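Local coordinates for protein transcription regulator (Haloarcula marismortui ATCC 43049, PDB 3CRJ) that probably binds DNA through a helix-turn-helix motif and represses transcription as a TetR-type regulator, at residues N90-Q101 against T180-S191. Numbering follows the deposited sequence.
Sequences NLLLDELLVKPQ and TEELETARQTAS
Arg187 leaves its helix with CG opposite the backbone N (chi1 -172°) and then bends at chi2 (45°), which swings the guanidinium across to Asn90, Leu93 and Asp94 on the facing helix. Asp94 offers a single carboxylate oxygen to two nitrogens: NE of Arg187 lies 2.9 Å from Asp94 OD1 and meets it nearly along the C-O bond, while NH2 comes in from above the carboxylate plane. The same NH2 of Arg187 also donates to OD1 of Asn90 at 3.0 Å, almost in the guanidinium plane. NH1 of Arg187 turns back to its own helix, 3.0 Å from Ser191 OG, and CB of Leu93 lies over one face of the group, 3.4 Å from CZ of Arg187. With an alanine here in place of Arg187, the Asp94 carboxylate would probably lose its countercharge, and Leu93 CB the flat group lying against it. Leu97 answers as a knob among Leu183, Ala186, Arg187 and Ala190, its CB 3.8 Å from CD of Arg187. Further along, Gln101, its chain extended beyond CG, reaches back to donate NE2 to Leu97 O (2.7 Å), and its CG runs past Leu183, 3.5 Å from CD1. The two helix segments are antiparallel, 159° between directions, their axes coming within 10.0 Å at the closest. They belong to helices 85-97 and 181-198 of the all-helical C-terminal part characteristic of TetR regulators. Helix 156-176 packs against both, Ile167 on Leu97 and Ala170 on Leu183 and Ala186, while the second subunit approaches helix 181-198, where Thr165 of the second subunit touches Ala186.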
ATOM      1  N   ASN A  90      13.747   3.304 -17.497  1.00 56.66           N
ATOM      2  CA  ASN A  90      13.890   4.475 -16.640  1.00 56.64           C
ATOM      3  C   ASN A  90      12.733   5.454 -16.747  1.00 56.99           C
ATOM      4  O   ASN A  90      12.174   5.877 -15.736  1.00 57.60           O
ATOM      5  CB  ASN A  90      15.234   5.165 -16.873  1.00 56.35           C
ATOM      6  CG  ASN A  90      16.357   4.465 -16.158  1.00 54.38           C
ATOM      7  OD1 ASN A  90      16.218   4.093 -15.003  1.00 54.17           O
ATOM      8  ND2 ASN A  90      17.469   4.269 -16.843  1.00 52.79           N
ATOM      9  N   LEU A  91      12.376   5.795 -17.980  1.00 57.04           N
ATOM     10  CA  LEU A  91      11.312   6.729 -18.265  1.00 56.85           C
ATOM     11  C   LEU A  91       9.987   6.231 -17.727  1.00 56.90           C
ATOM     12  O   LEU A  91       9.184   7.012 -17.234  1.00 56.70           O
ATOM     13  CB  LEU A  91      11.237   6.954 -19.766  1.00 56.77           C
ATOM     14  CG  LEU A  91      11.975   8.179 -20.328  1.00 57.87           C
ATOM     15  CD1 LEU A  91      13.220   8.580 -19.531  1.00 56.62           C
ATOM     16  CD2 LEU A  91      12.300   8.003 -21.839  1.00 56.90           C
ATOM     17  N   LEU A  92       9.756   4.927 -17.805  1.00 57.30           N
ATOM     18  CA  LEU A  92       8.542   4.366 -17.205  1.00 57.69           C
ATOM     19  C   LEU A  92       8.593   4.486 -15.695  1.00 58.08           C
ATOM     20  O   LEU A  92       7.640   4.963 -15.082  1.00 58.57           O
ATOM     21  CB  LEU A  92       8.327   2.922 -17.626  1.00 57.31           C
ATOM     22  CG  LEU A  92       7.482   2.800 -18.882  1.00 58.08           C
ATOM     23  CD1 LEU A  92       7.775   3.915 -19.856  1.00 57.53           C
ATOM     24  CD2 LEU A  92       7.694   1.450 -19.527  1.00 58.59           C
ATOM     25  N   LEU A  93       9.715   4.079 -15.102  1.00 57.98           N
ATOM     26  CA  LEU A  93       9.879   4.222 -13.677  1.00 58.29           C
ATOM     27  C   LEU A  93       9.721   5.659 -13.235  1.00 58.55           C
ATOM     28  O   LEU A  93       9.083   5.901 -12.212  1.00 58.44           O
ATOM     29  CB  LEU A  93      11.212   3.668 -13.205  1.00 58.08           C
ATOM     30  CG  LEU A  93      11.238   2.160 -13.373  1.00 59.13           C
ATOM     31  CD1 LEU A  93      12.667   1.638 -13.147  1.00 57.00           C
ATOM     32  CD2 LEU A  93      10.166   1.497 -12.456  1.00 56.93           C
ATOM     33  N   ASP A  94      10.291   6.602 -13.986  1.00 58.84           N
ATOM     34  CA  ASP A  94      10.095   8.011 -13.675  1.00 59.81           C
ATOM     35  C   ASP A  94       8.625   8.340 -13.691  1.00 60.31           C
ATOM     36  O   ASP A  94       8.111   8.928 -12.752  1.00 60.51           O
ATOM     37  CB  ASP A  94      10.815   8.897 -14.652  1.00 59.74           C
ATOM     38  CG  ASP A  94      12.299   8.818 -14.505  1.00 61.58           C
ATOM     39  OD1 ASP A  94      12.790   8.113 -13.584  1.00 62.46           O
ATOM     40  OD2 ASP A  94      12.979   9.455 -15.342  1.00 63.91           O
ATOM     41  N   GLU A  95       7.942   7.909 -14.737  1.00 61.22           N
ATOM     42  CA  GLU A  95       6.522   8.151 -14.867  1.00 62.48           C
ATOM     43  C   GLU A  95       5.722   7.648 -13.661  1.00 62.63           C
ATOM     44  O   GLU A  95       4.809   8.325 -13.187  1.00 63.74           O
ATOM     45  CB  GLU A  95       6.010   7.528 -16.149  1.00 62.41           C
ATOM     46  CG  GLU A  95       4.945   8.345 -16.784  1.00 66.46           C
ATOM     47  CD  GLU A  95       5.426   9.735 -17.176  1.00 71.32           C
ATOM     48  OE1 GLU A  95       4.696  10.712 -16.876  1.00 72.43           O
ATOM     49  OE2 GLU A  95       6.532   9.851 -17.774  1.00 73.66           O
ATOM     50  N   LEU A  96       6.081   6.487 -13.143  1.00 62.47           N
ATOM     51  CA  LEU A  96       5.324   5.880 -12.061  1.00 62.27           C
ATOM     52  C   LEU A  96       5.759   6.404 -10.689  1.00 62.63           C
ATOM     53  O   LEU A  96       4.986   6.360  -9.733  1.00 62.39           O
ATOM     54  CB  LEU A  96       5.489   4.360 -12.099  1.00 61.85           C
ATOM     55  CG  LEU A  96       4.889   3.565 -13.253  1.00 59.93           C
ATOM     56  CD1 LEU A  96       5.802   2.417 -13.661  1.00 56.71           C
ATOM     57  CD2 LEU A  96       3.536   3.068 -12.833  1.00 56.76           C
ATOM     58  N   LEU A  97       6.987   6.909 -10.594  1.00 63.27           N
ATOM     59  CA  LEU A  97       7.565   7.244  -9.281  1.00 64.18           C
ATOM     60  C   LEU A  97       7.981   8.692  -9.076  1.00 65.44           C
ATOM     61  O   LEU A  97       7.974   9.151  -7.956  1.00 65.97           O
ATOM     62  CB  LEU A  97       8.724   6.308  -8.916  1.00 63.63           C
ATOM     63  CG  LEU A  97       8.522   5.131  -7.957  1.00 62.43           C
ATOM     64  CD1 LEU A  97       7.074   4.813  -7.707  1.00 62.06           C
ATOM     65  CD2 LEU A  97       9.268   3.913  -8.457  1.00 59.32           C
ATOM     66  N   VAL A  98       8.346   9.420 -10.124  1.00 67.28           N
ATOM     67  CA  VAL A  98       8.675  10.837  -9.935  1.00 69.06           C
ATOM     68  C   VAL A  98       7.501  11.791 -10.197  1.00 70.49           C
ATOM     69  O   VAL A  98       7.262  12.703  -9.408  1.00 70.88           O
ATOM     70  CB  VAL A  98       9.964  11.254 -10.677  1.00 68.57           C
ATOM     71  CG1 VAL A  98      10.956  10.110 -10.637  1.00 67.70           C
ATOM     72  CG2 VAL A  98       9.664  11.655 -12.106  1.00 69.41           C
ATOM     73  N   LYS A  99       6.764  11.570 -11.284  1.00 72.44           N
ATOM     74  CA  LYS A  99       5.580  12.394 -11.600  1.00 74.61           C
ATOM     75  C   LYS A  99       4.563  12.520 -10.450  1.00 75.52           C
ATOM     76  O   LYS A  99       4.088  13.632 -10.203  1.00 75.54           O
ATOM     77  CB  LYS A  99       4.859  11.905 -12.875  1.00 74.64           C
ATOM     78  CG  LYS A  99       5.729  11.850 -14.124  1.00 76.28           C
ATOM     79  CD  LYS A  99       6.207  13.246 -14.601  1.00 76.72           C
ATOM     80  CE  LYS A  99       6.895  13.199 -15.988  1.00 75.70           C
ATOM     81  NZ  LYS A  99       7.847  12.067 -16.191  1.00 74.35           N
ATOM     82  N   PRO A 100       4.217  11.393  -9.757  1.00 76.47           N
ATOM     83  CA  PRO A 100       3.201  11.445  -8.689  1.00 77.56           C
ATOM     84  C   PRO A 100       3.643  12.169  -7.417  1.00 78.72           C
ATOM     85  O   PRO A 100       2.841  12.276  -6.460  1.00 78.85           O
ATOM     86  CB  PRO A 100       2.916   9.969  -8.379  1.00 77.17           C
ATOM     87  CG  PRO A 100       3.516   9.211  -9.499  1.00 77.32           C
ATOM     88  CD  PRO A 100       4.701  10.017  -9.928  1.00 76.47           C
ATOM     89  N   GLN A 101       4.887  12.668  -7.408  1.00 79.61           N
ATOM     90  CA  GLN A 101       5.363  13.533  -6.323  1.00 80.61           C
ATOM     91  C   GLN A 101       4.686  14.909  -6.345  1.00 81.29           C
ATOM     92  O   GLN A 101       5.092  15.793  -5.580  1.00 81.64           O
ATOM     93  CB  GLN A 101       6.903  13.626  -6.285  1.00 80.53           C
ATOM     94  CG  GLN A 101       7.569  12.352  -5.697  1.00 80.61           C
ATOM     95  CD  GLN A 101       9.062  12.192  -6.023  1.00 80.46           C
ATOM     96  OE1 GLN A 101       9.888  13.040  -5.686  1.00 80.45           O
ATOM     97  NE2 GLN A 101       9.411  11.073  -6.641  1.00 79.67           N
ATOM     98  N   THR A 180       6.260  12.610   0.575  1.00 62.71           N
ATOM     99  CA  THR A 180       6.464  12.283  -0.832  1.00 62.98           C
ATOM    100  C   THR A 180       7.912  11.875  -1.074  1.00 63.08           C
ATOM    101  O   THR A 180       8.253  11.408  -2.173  1.00 63.03           O
ATOM    102  CB  THR A 180       6.084  13.456  -1.790  1.00 63.42           C
ATOM    103  OG1 THR A 180       7.046  14.524  -1.655  1.00 63.71           O
ATOM    104  CG2 THR A 180       4.661  13.961  -1.512  1.00 62.08           C
ATOM    105  N   GLU A 181       8.769  12.042  -0.062  1.00 63.05           N
ATOM    106  CA  GLU A 181      10.130  11.505  -0.175  1.00 63.33           C
ATOM    107  C   GLU A 181      10.153   9.979  -0.362  1.00 62.04           C
ATOM    108  O   GLU A 181      11.104   9.456  -0.904  1.00 61.90           O
ATOM    109  CB  GLU A 181      10.997  11.895   1.018  1.00 63.92           C
ATOM    110  CG  GLU A 181      11.590  13.307   0.935  1.00 68.32           C
ATOM    111  CD  GLU A 181      12.021  13.685  -0.488  1.00 74.21           C
ATOM    112  OE1 GLU A 181      11.421  14.654  -1.023  1.00 76.62           O
ATOM    113  OE2 GLU A 181      12.930  13.017  -1.074  1.00 76.33           O
ATOM    114  N   GLU A 182       9.099   9.299   0.089  1.00 60.67           N
ATOM    115  CA  GLU A 182       8.962   7.864  -0.003  1.00 60.35           C
ATOM    116  C   GLU A 182       9.005   7.342  -1.436  1.00 60.38           C
ATOM    117  O   GLU A 182       9.498   6.231  -1.701  1.00 59.91           O
ATOM    118  CB  GLU A 182       7.636   7.432   0.600  1.00 60.63           C
ATOM    119  CG  GLU A 182       7.538   7.661   2.071  1.00 61.00           C
ATOM    120  CD  GLU A 182       8.351   6.690   2.891  1.00 61.56           C
ATOM    121  OE1 GLU A 182       8.705   7.060   4.032  1.00 64.04           O
ATOM    122  OE2 GLU A 182       8.611   5.558   2.428  1.00 62.86           O
ATOM    123  N   LEU A 183       8.472   8.137  -2.355  1.00 59.67           N
ATOM    124  CA  LEU A 183       8.530   7.788  -3.745  1.00 58.92           C
ATOM    125  C   LEU A 183       9.941   8.017  -4.260  1.00 58.61           C
ATOM    126  O   LEU A 183      10.425   7.270  -5.117  1.00 58.51           O
ATOM    127  CB  LEU A 183       7.511   8.611  -4.547  1.00 58.68           C
ATOM    128  CG  LEU A 183       6.061   8.667  -4.053  1.00 58.15           C
ATOM    129  CD1 LEU A 183       5.309   9.837  -4.688  1.00 55.32           C
ATOM    130  CD2 LEU A 183       5.353   7.368  -4.318  1.00 55.38           C
ATOM    131  N   GLU A 184      10.602   9.050  -3.752  1.00 58.65           N
ATOM    132  CA  GLU A 184      11.912   9.407  -4.265  1.00 59.40           C
ATOM    133  C   GLU A 184      12.917   8.326  -3.842  1.00 59.13           C
ATOM    134  O   GLU A 184      13.749   7.897  -4.660  1.00 59.39           O
ATOM    135  CB  GLU A 184      12.320  10.814  -3.827  1.00 60.08           C
ATOM    136  CG  GLU A 184      13.666  11.327  -4.347  1.00 64.43           C
ATOM    137  CD  GLU A 184      13.707  11.562  -5.885  1.00 71.27           C
ATOM    138  OE1 GLU A 184      13.949  10.591  -6.664  1.00 70.95           O
ATOM    139  OE2 GLU A 184      13.534  12.744  -6.310  1.00 74.77           O
ATOM    140  N   THR A 185      12.804   7.830  -2.607  1.00 58.36           N
ATOM    141  CA  THR A 185      13.652   6.705  -2.195  1.00 58.10           C
ATOM    142  C   THR A 185      13.282   5.424  -2.957  1.00 57.53           C
ATOM    143  O   THR A 185      14.183   4.659  -3.379  1.00 58.22           O
ATOM    144  CB  THR A 185      13.637   6.404  -0.677  1.00 58.23           C
ATOM    145  OG1 THR A 185      12.547   5.531  -0.392  1.00 60.25           O
ATOM    146  CG2 THR A 185      13.552   7.678   0.198  1.00 57.50           C
ATOM    147  N   ALA A 186      11.983   5.178  -3.130  1.00 56.10           N
ATOM    148  CA  ALA A 186      11.530   4.013  -3.912  1.00 55.76           C
ATOM    149  C   ALA A 186      12.010   4.039  -5.363  1.00 55.40           C
ATOM    150  O   ALA A 186      12.325   3.000  -5.935  1.00 55.42           O
ATOM    151  CB  ALA A 186      10.024   3.850  -3.861  1.00 55.47           C
ATOM    152  N   ARG A 187      12.079   5.229  -5.946  1.00 54.99           N
ATOM    153  CA  ARG A 187      12.652   5.376  -7.269  1.00 54.59           C
ATOM    154  C   ARG A 187      14.049   4.809  -7.276  1.00 54.39           C
ATOM    155  O   ARG A 187      14.410   4.110  -8.225  1.00 55.44           O
ATOM    156  CB  ARG A 187      12.655   6.853  -7.715  1.00 54.76           C
ATOM    157  CG  ARG A 187      13.064   7.071  -9.161  1.00 54.55           C
ATOM    158  CD  ARG A 187      12.361   6.053 -10.109  1.00 55.67           C
ATOM    159  NE  ARG A 187      12.900   6.068 -11.477  1.00 55.52           N
ATOM    160  CZ  ARG A 187      13.911   5.316 -11.911  1.00 55.63           C
ATOM    161  NH1 ARG A 187      14.529   4.467 -11.088  1.00 56.37           N
ATOM    162  NH2 ARG A 187      14.315   5.417 -13.175  1.00 53.97           N
ATOM    163  N   GLN A 188      14.828   5.087  -6.229  1.00 54.37           N
ATOM    164  CA  GLN A 188      16.213   4.592  -6.114  1.00 54.71           C
ATOM    165  C   GLN A 188      16.267   3.087  -5.871  1.00 55.25           C
ATOM    166  O   GLN A 188      17.116   2.371  -6.455  1.00 54.66           O
ATOM    167  CB  GLN A 188      16.972   5.288  -4.993  1.00 54.43           C
ATOM    168  CG  GLN A 188      18.435   4.872  -4.998  1.00 56.01           C
ATOM    169  CD  GLN A 188      19.274   5.564  -3.938  1.00 56.97           C
ATOM    170  OE1 GLN A 188      19.143   6.765  -3.724  1.00 58.82           O
ATOM    171  NE2 GLN A 188      20.143   4.807  -3.275  1.00 53.77           N
ATOM    172  N   THR A 189      15.363   2.611  -5.003  1.00 55.51           N
ATOM    173  CA  THR A 189      15.188   1.180  -4.806  1.00 55.60           C
ATOM    174  C   THR A 189      14.904   0.502  -6.154  1.00 56.28           C
ATOM    175  O   THR A 189      15.621  -0.441  -6.545  1.00 56.77           O
ATOM    176  CB  THR A 189      14.061   0.919  -3.836  1.00 55.71           C
ATOM    177  OG1 THR A 189      14.367   1.554  -2.595  1.00 55.98           O
ATOM    178  CG2 THR A 189      13.870  -0.574  -3.609  1.00 55.15           C
ATOM    179  N   ALA A 190      13.908   1.004  -6.885  1.00 55.72           N
ATOM    180  CA  ALA A 190      13.638   0.503  -8.226  1.00 56.29           C
ATOM    181  C   ALA A 190      14.889   0.454  -9.123  1.00 57.11           C
ATOM    182  O   ALA A 190      15.116  -0.554  -9.768  1.00 57.71           O
ATOM    183  CB  ALA A 190      12.524   1.296  -8.898  1.00 55.98           C
ATOM    184  N   SER A 191      15.708   1.502  -9.179  1.00 57.41           N
ATOM    185  CA  SER A 191      16.917   1.396 -10.009  1.00 58.32           C
ATOM    186  C   SER A 191      17.905   0.363  -9.491  1.00 58.21           C
ATOM    187  O   SER A 191      18.370  -0.473 -10.253  1.00 58.66           O
ATOM    188  CB  SER A 191      17.626   2.737 -10.242  1.00 58.61           C
ATOM    189  OG  SER A 191      17.237   3.221 -11.519  1.00 61.08           O
TER